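Local coordinates for protein UDP-N-acetylenolpyruvoylglucosamine reductase (Listeria monocytogenes, PDB 3TX1) that catalyses, with FAD as cofactor, the NADPH-dependent reduction of UDP-N-acetylenolpyruvoylglucosamine to UDP-N-acetylmuramate, a step in building bacterial peptidoglycan, at residues A[238-243]-A[281-286]; A[264-269]-A[293-298]. One frame throughout, in Å; residues are numbered along the deposited sequence.

Interaction 1: A[238-243]-A[281-286]. With FAD (flavin-adenine dinucleotide), chain B.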
loop_
_atom_site.group_PDB
_atom_site.type_symbol
_atom_site.label_atom_id
_atom_site.label_comp_id
_atom_site.label_asym_id
_atom_site.label_seq_id
_atom_site.Cartn_x
_atom_site.Cartn_y
_atom_site.Cartn_z
ATOM N N GLU A 238 0.228 12.721 -11.409
ATOM C CA GLU A 238 1.438 13.523 -11.517
ATOM C C GLU A 238 2.037 13.836 -10.130
ATOM O O GLU A 238 3.262 13.834 -9.971
ATOM C CB GLU A 238 1.193 14.806 -12.348
ATOM C CG GLU A 238 0.052 15.746 -11.889
ATOM C CD GLU A 238 -1.368 15.357 -12.377
ATOM O OE1 GLU A 238 -2.186 16.292 -12.540
ATOM O OE2 GLU A 238 -1.689 14.148 -12.620
ATOM N N TYR A 239 1.187 14.033 -9.120
ATOM C CA TYR A 239 1.670 14.417 -7.798
ATOM C C TYR A 239 1.833 13.274 -6.860
ATOM O O TYR A 239 1.057 12.333 -6.914
ATOM C CB TYR A 239 0.688 15.360 -7.117
ATOM C CG TYR A 239 0.620 16.685 -7.777
ATOM C CD1 TYR A 239 -0.443 16.990 -8.597
ATOM C CD2 TYR A 239 1.641 17.605 -7.626
ATOM C CE1 TYR A 239 -0.508 18.188 -9.244
ATOM C CE2 TYR A 239 1.583 18.814 -8.254
ATOM C CZ TYR A 239 0.501 19.088 -9.068
ATOM O OH TYR A 239 0.397 20.269 -9.743
ATOM N N PRO A 240 2.813 13.359 -5.945
ATOM C CA PRO A 240 2.821 12.264 -4.984
ATOM C C PRO A 240 1.554 12.393 -4.147
ATOM O O PRO A 240 1.081 13.502 -3.950
ATOM C CB PRO A 240 4.089 12.514 -4.142
ATOM C CG PRO A 240 4.540 13.896 -4.486
ATOM C CD PRO A 240 4.012 14.208 -5.852
ATOM N N SER A 241 0.968 11.272 -3.732
ATOM C CA SER A 241 -0.232 11.305 -2.866
ATOM C C SER A 241 -0.391 9.945 -2.254
ATOM O O SER A 241 0.382 9.030 -2.569
ATOM C CB SER A 241 -1.528 11.639 -3.637
ATOM O OG SER A 241 -2.062 10.518 -4.353
ATOM N N CYS A 242 -1.338 9.814 -1.333
ATOM C CA CYS A 242 -1.707 8.478 -0.892
ATOM C C CYS A 242 -2.901 8.270 -1.824
ATOM O O CYS A 242 -2.998 8.946 -2.881
ATOM C CB CYS A 242 -1.990 8.387 0.614
ATOM S SG CYS A 242 -2.967 9.693 1.402
ATOM N N GLY A 243 -3.836 7.391 -1.560
ATOM C CA GLY A 243 -4.845 7.388 -2.632
ATOM C C GLY A 243 -6.014 8.262 -2.305
ATOM O O GLY A 243 -5.884 9.424 -1.931
ATOM N N ILE A 281 -5.322 14.040 -1.249
ATOM C CA ILE A 281 -4.503 15.123 -0.748
ATOM C C ILE A 281 -3.151 15.003 -1.458
ATOM O O ILE A 281 -2.388 14.071 -1.195
ATOM C CB ILE A 281 -4.372 15.042 0.771
ATOM C CG1 ILE A 281 -5.724 15.364 1.368
ATOM C CG2 ILE A 281 -3.338 16.025 1.285
ATOM C CD1 ILE A 281 -5.772 15.213 2.863
ATOM N N VAL A 282 -2.879 15.922 -2.371
ATOM C CA VAL A 282 -1.626 15.887 -3.111
ATOM C C VAL A 282 -0.498 16.673 -2.430
ATOM O O VAL A 282 -0.735 17.567 -1.645
ATOM C CB VAL A 282 -1.792 16.449 -4.538
ATOM C CG1 VAL A 282 -2.812 15.646 -5.289
ATOM C CG2 VAL A 282 -2.216 17.909 -4.476
ATOM N N ASN A 283 0.727 16.389 -2.841
ATOM C CA ASN A 283 1.927 16.971 -2.293
ATOM C C ASN A 283 2.447 17.929 -3.311
ATOM O O ASN A 283 3.212 17.540 -4.190
ATOM C CB ASN A 283 2.948 15.852 -2.100
ATOM C CG ASN A 283 4.220 16.303 -1.437
ATOM O OD1 ASN A 283 4.474 17.504 -1.246
ATOM N ND2 ASN A 283 5.041 15.324 -1.052
ATOM N N ILE A 284 2.047 19.181 -3.203
ATOM C CA ILE A 284 2.501 20.192 -4.135
ATOM C C ILE A 284 3.952 20.619 -3.926
ATOM O O ILE A 284 4.379 21.608 -4.518
ATOM C CB ILE A 284 1.587 21.429 -4.128
ATOM C CG1 ILE A 284 1.609 22.118 -2.771
ATOM C CG2 ILE A 284 0.180 21.022 -4.515
ATOM C CD1 ILE A 284 0.926 23.470 -2.762
ATOM N N GLY A 285 4.698 19.907 -3.078
ATOM C CA GLY A 285 6.139 20.151 -2.911
ATOM C C GLY A 285 6.573 20.356 -1.482
ATOM O O GLY A 285 6.226 21.355 -0.836
ATOM N N GLY A 286 7.318 19.412 -0.946
ATOM C CA GLY A 286 7.810 19.580 0.427
ATOM C C GLY A 286 6.771 19.395 1.522
ATOM O O GLY A 286 6.961 19.829 2.678
HETATM P PA FAD B . 1.806 0.490 2.004
HETATM O O1A FAD B . 3.295 0.463 2.089
HETATM O O2A FAD B . 1.098 1.801 1.816
HETATM O O5B FAD B . 1.193 -0.108 3.354
HETATM C C5B FAD B . -0.131 -0.597 3.168
HETATM C C4B FAD B . -0.539 -1.567 4.257
HETATM O O4B FAD B . -0.174 -2.892 3.903
HETATM C C3B FAD B . 0.059 -1.328 5.625
HETATM O O3B FAD B . -0.873 -1.894 6.579
HETATM C C2B FAD B . 1.307 -2.208 5.549
HETATM O O2B FAD B . 1.927 -2.614 6.785
HETATM C C1B FAD B . 0.737 -3.414 4.863
HETATM N N9A FAD B . 1.770 -4.087 4.094
HETATM C C8A FAD B . 2.558 -3.569 3.140
HETATM N N7A FAD B . 3.320 -4.566 2.610
HETATM C C5A FAD B . 3.018 -5.738 3.211
HETATM C C6A FAD B . 3.457 -7.158 3.178
HETATM N N6A FAD B . 4.434 -7.619 2.349
HETATM N N1A FAD B . 2.837 -8.015 4.017
HETATM C C2A FAD B . 1.874 -7.636 4.847
HETATM N N3A FAD B . 1.447 -6.378 4.966
HETATM C C4A FAD B . 1.974 -5.403 4.192
HETATM N N1 FAD B . -5.932 1.147 -3.708
HETATM C C2 FAD B . -6.924 0.453 -4.318
HETATM O O2 FAD B . -7.369 -0.575 -3.781
HETATM N N3 FAD B . -7.452 0.782 -5.505
HETATM C C4 FAD B . -7.080 1.850 -6.197
HETATM O O4 FAD B . -7.623 2.148 -7.285
HETATM C C4X FAD B . -6.006 2.656 -5.597
HETATM N N5 FAD B . -5.566 3.741 -6.227
HETATM C C5X FAD B . -4.591 4.511 -5.722
HETATM C C6 FAD B . -4.176 5.615 -6.452
HETATM C C7 FAD B . -3.164 6.413 -5.987
HETATM C C7M FAD B . -2.735 7.618 -6.783
HETATM C C8 FAD B . -2.537 6.041 -4.700
HETATM C C8M FAD B . -1.441 6.861 -4.121
HETATM C C9 FAD B . -2.946 4.949 -3.983
HETATM C C9A FAD B . -3.969 4.161 -4.449
HETATM N N10 FAD B . -4.401 3.013 -3.741
HETATM C C10 FAD B . -5.436 2.240 -4.301
HETATM C "C1'" FAD B . -3.800 2.668 -2.440
HETATM C "C2'" FAD B . -2.617 1.740 -2.594
HETATM O "O2'" FAD B . -2.142 1.766 -3.938
HETATM C "C3'" FAD B . -2.997 0.306 -2.279
HETATM O "O3'" FAD B . -3.576 0.318 -0.980
HETATM C "C4'" FAD B . -1.751 -0.575 -2.298
HETATM O "O4'" FAD B . -2.088 -1.953 -2.519
HETATM C "C5'" FAD B . -0.888 -0.402 -1.062
HETATM O "O5'" FAD B . 0.414 -0.808 -1.411
HETATM P P FAD B . 1.712 -0.449 -0.584
HETATM O O1P FAD B . 2.701 -1.489 -0.967
HETATM O O2P FAD B . 1.963 0.986 -0.901
HETATM O O3P FAD B . 1.288 -0.554 0.919
#
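Tyr239 meets Val282 chiefly at its CB, which lies 3.7 Å from CB of Val282, with ring atom CG close behind. With chi1 at -68° the phenol is anti to its own carbonyl carbon and extends along the 281-286 segment, where CD2 of Tyr239 comes within 3.8 Å of Asn283 O. Pro240 supplies the one hydrogen bond between the segments. Pro240 O accepts Asn283 N at 3.1 Å, and the bond is moderately bent, with 141° at the hydrogen. The proline ring also packs on the asparagine stem, CG of Pro240 lying 3.5 Å from CB of Asn283. Beyond that stem the amide of Asn283 is gripped at both ends. ND2 donates to Thr49 O, while OD1 of Asn283 accepts Gly285 N at 3.0 Å, closing an Asx turn in which the donor stands 38° above the carbonyl plane; Ala287 N binds the same oxygen. Ser241 turns CB onto the backbone, 3.6 Å from Ile281 O, an oxygen already bonded to Tyr292 OH. Cys242 directs its side chain to Val315, and Gly243 brings its bare CA within 3.4 Å of C9 of FAD, on the isoalloxazine. The loop thus runs from the exposed Tyr239 to the dimethylbenzene rim of the cofactor, with Ser241, Cys242 and Gly243 all belonging to the FAD pocket and leading directly to Ser244, the predicted proton donor. Across the contact, one backbone bond and largely apolar packing join this loop to strand 281-283 just before it enters the pocket, with no charged group involved, while the buried Asn283 amide is satisfied by Thr49 and by the backbone N-H groups of Gly285 and Ala287, not by the loop.

Interaction 2: A[264-269]-A[293-298]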
loop_
_atom_site.group_PDB
_atom_site.type_symbol
_atom_site.label_atom_id
_atom_site.label_comp_id
_atom_site.label_asym_id
_atom_site.label_seq_id
_atom_site.Cartn_x
_atom_site.Cartn_y
_atom_site.Cartn_z
ATOM N N GLN A 264 -12.054 22.059 -1.619
ATOM C CA GLN A 264 -11.194 21.734 -2.748
ATOM C C GLN A 264 -10.228 22.875 -3.071
ATOM O O GLN A 264 -10.656 24.024 -3.283
ATOM C CB GLN A 264 -12.005 21.360 -3.966
ATOM C CG GLN A 264 -11.115 20.730 -5.014
ATOM C CD GLN A 264 -11.869 20.064 -6.154
ATOM O OE1 GLN A 264 -12.997 20.445 -6.492
ATOM N NE2 GLN A 264 -11.226 19.070 -6.769
ATOM N N GLY A 265 -8.929 22.534 -3.097
ATOM C CA GLY A 265 -7.862 23.480 -3.365
ATOM C C GLY A 265 -7.232 23.917 -2.060
ATOM O O GLY A 265 -6.179 24.523 -2.045
ATOM N N HIS A 266 -7.857 23.587 -0.941
ATOM C CA HIS A 266 -7.331 23.976 0.348
ATOM C C HIS A 266 -5.921 23.524 0.500
ATOM O O HIS A 266 -5.581 22.428 0.086
ATOM C CB HIS A 266 -8.192 23.444 1.496
ATOM C CG HIS A 266 -8.226 24.386 2.659
ATOM N ND1 HIS A 266 -9.094 25.433 2.719
ATOM C CD2 HIS A 266 -7.381 24.522 3.737
ATOM C CE1 HIS A 266 -8.860 26.149 3.824
ATOM N NE2 HIS A 266 -7.805 25.605 4.449
ATOM N N ILE A 267 -5.076 24.363 1.091
ATOM C CA ILE A 267 -3.664 24.042 1.293
ATOM C C ILE A 267 -3.251 24.277 2.721
ATOM O O ILE A 267 -3.650 25.268 3.320
ATOM C CB ILE A 267 -2.769 24.935 0.408
ATOM C CG1 ILE A 267 -2.988 24.597 -1.055
ATOM C CG2 ILE A 267 -1.276 24.782 0.729
ATOM C CD1 ILE A 267 -2.354 25.599 -1.970
ATOM N N ILE A 268 -2.491 23.335 3.272
ATOM C CA ILE A 268 -1.844 23.494 4.552
ATOM C C ILE A 268 -0.404 23.057 4.319
ATOM O O ILE A 268 -0.193 21.908 3.905
ATOM C CB ILE A 268 -2.433 22.604 5.619
ATOM C CG1 ILE A 268 -3.918 22.937 5.804
ATOM C CG2 ILE A 268 -1.603 22.762 6.903
ATOM C CD1 ILE A 268 -4.478 22.445 7.128
ATOM N N GLY A 269 0.568 23.963 4.552
ATOM C CA GLY A 269 1.976 23.677 4.267
ATOM C C GLY A 269 2.167 23.280 2.819
ATOM O O GLY A 269 1.840 24.031 1.925
ATOM N N MET A 293 -1.681 15.212 8.204
ATOM C CA MET A 293 -2.531 14.982 9.375
ATOM C C MET A 293 -3.355 16.207 9.654
ATOM O O MET A 293 -4.488 16.114 10.132
ATOM C CB MET A 293 -1.715 14.670 10.654
ATOM C CG MET A 293 -0.878 13.384 10.730
ATOM S SD MET A 293 -1.617 11.873 10.000
ATOM C CE MET A 293 -3.283 11.757 10.674
ATOM N N ASN A 294 -2.762 17.370 9.411
ATOM C CA ASN A 294 -3.441 18.603 9.667
ATOM C C ASN A 294 -4.527 18.856 8.632
ATOM O O ASN A 294 -5.643 19.241 8.958
ATOM C CB ASN A 294 -2.428 19.754 9.784
ATOM C CG ASN A 294 -1.816 19.882 11.204
ATOM O OD1 ASN A 294 -0.676 20.314 11.373
ATOM N ND2 ASN A 294 -2.590 19.500 12.232
ATOM N N LEU A 295 -4.241 18.592 7.373
ATOM C CA LEU A 295 -5.270 18.776 6.379
ATOM C C LEU A 295 -6.366 17.704 6.531
ATOM O O LEU A 295 -7.569 18.011 6.461
ATOM C CB LEU A 295 -4.665 18.806 4.982
ATOM C CG LEU A 295 -5.556 19.208 3.826
ATOM C CD1 LEU A 295 -6.426 20.387 4.250
ATOM C CD2 LEU A 295 -4.669 19.539 2.626
ATOM N N ILE A 296 -5.965 16.469 6.804
ATOM C CA ILE A 296 -6.946 15.437 7.001
ATOM C C ILE A 296 -7.894 15.839 8.123
ATOM O O ILE A 296 -9.108 15.798 7.957
ATOM C CB ILE A 296 -6.301 14.097 7.336
ATOM C CG1 ILE A 296 -5.577 13.525 6.106
ATOM C CG2 ILE A 296 -7.356 13.108 7.825
ATOM C CD1 ILE A 296 -4.921 12.160 6.384
ATOM N N ALA A 297 -7.366 16.268 9.251
ATOM C CA ALA A 297 -8.253 16.604 10.371
ATOM C C ALA A 297 -9.156 17.817 10.082
ATOM O O ALA A 297 -10.337 17.855 10.474
ATOM C CB ALA A 297 -7.458 16.802 11.637
ATOM N N TYR A 298 -8.620 18.788 9.363
ATOM C CA TYR A 298 -9.405 19.957 9.079
ATOM C C TYR A 298 -10.569 19.634 8.116
ATOM O O TYR A 298 -11.680 20.166 8.248
ATOM C CB TYR A 298 -8.486 21.043 8.566
ATOM C CG TYR A 298 -9.138 22.334 8.222
ATOM C CD1 TYR A 298 -9.289 23.357 9.181
ATOM C CD2 TYR A 298 -9.550 22.580 6.906
ATOM C CE1 TYR A 298 -9.855 24.587 8.837
ATOM C CE2 TYR A 298 -10.134 23.795 6.556
ATOM C CZ TYR A 298 -10.284 24.774 7.511
ATOM O OH TYR A 298 -10.874 25.929 7.097
#
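The carbonyl oxygen of Asn294 accepts the helical bond from Tyr298 N at 3.0 Å and also faces the CD1 methyl of Ile268, 3.9 Å away. That methyl is the tip of a side chain laid onto the helix backbone: CD1 of Ile268 is 3.8 Å from CA of Leu295. Further back along the same isoleucine, CG1 of Ile268 lies 3.9 Å from CD1 of Leu295, the two side chains passing at a slant. Leu295 is the buried residue of the contact. Its chi1 of -170°, with CG anti to the backbone N, and its chi2 of 42° together bring the methyls to segment 264-269: CD1 meets Ile268, and CD2 of Leu295 lies 4.0 Å from His266 O. The same leucine also packs on Ala271, Val273 and Ile281. One turn further along the helix, Tyr298 forms an offset stack with His266, the ring centres 4.9 Å apart and the planes 27° from parallel. The overlap is marginal: CE2 of Tyr298 sits over one face of the imidazole near its rim, 3.6 Å from NE2 of His266. The phenol end passes by the imidazole, with Tyr298 OH 3.8 Å from CE1 of His266. Near the surface, then, a polar aromatic pair borders the aliphatic contact of Ile268 and Leu295. Away from the annotated sites, this is plain packing of helix 289-307 on one face of the three-stranded antiparallel sheet 267-268, 271-273 and 281-283, a helix-on-sheet layer of the MurB C-terminal domain.

How the interactions relate
The centres of interactions 1 and 2 are 12 Å apart, and all four segments belong to the MurB C-terminal domain. Along the chain they alternate: 238-243, 264-269, 281-286, 293-298. Strands 267-268 and 281-283 are the outer strands of one three-stranded antiparallel sheet, with 271-273 between them, and helix 289-307 follows directly after 281-283. The contacts touch where Ile281 packs on Leu295 and Ile296 of the helix, and where Ile284 meets Ile267. Interaction 1 joins the sheet to the loop beside FAD, whereas interaction 2 joins it to the helix near the surface, so the small sheet lies between the loop that borders the flavin and the surface helix.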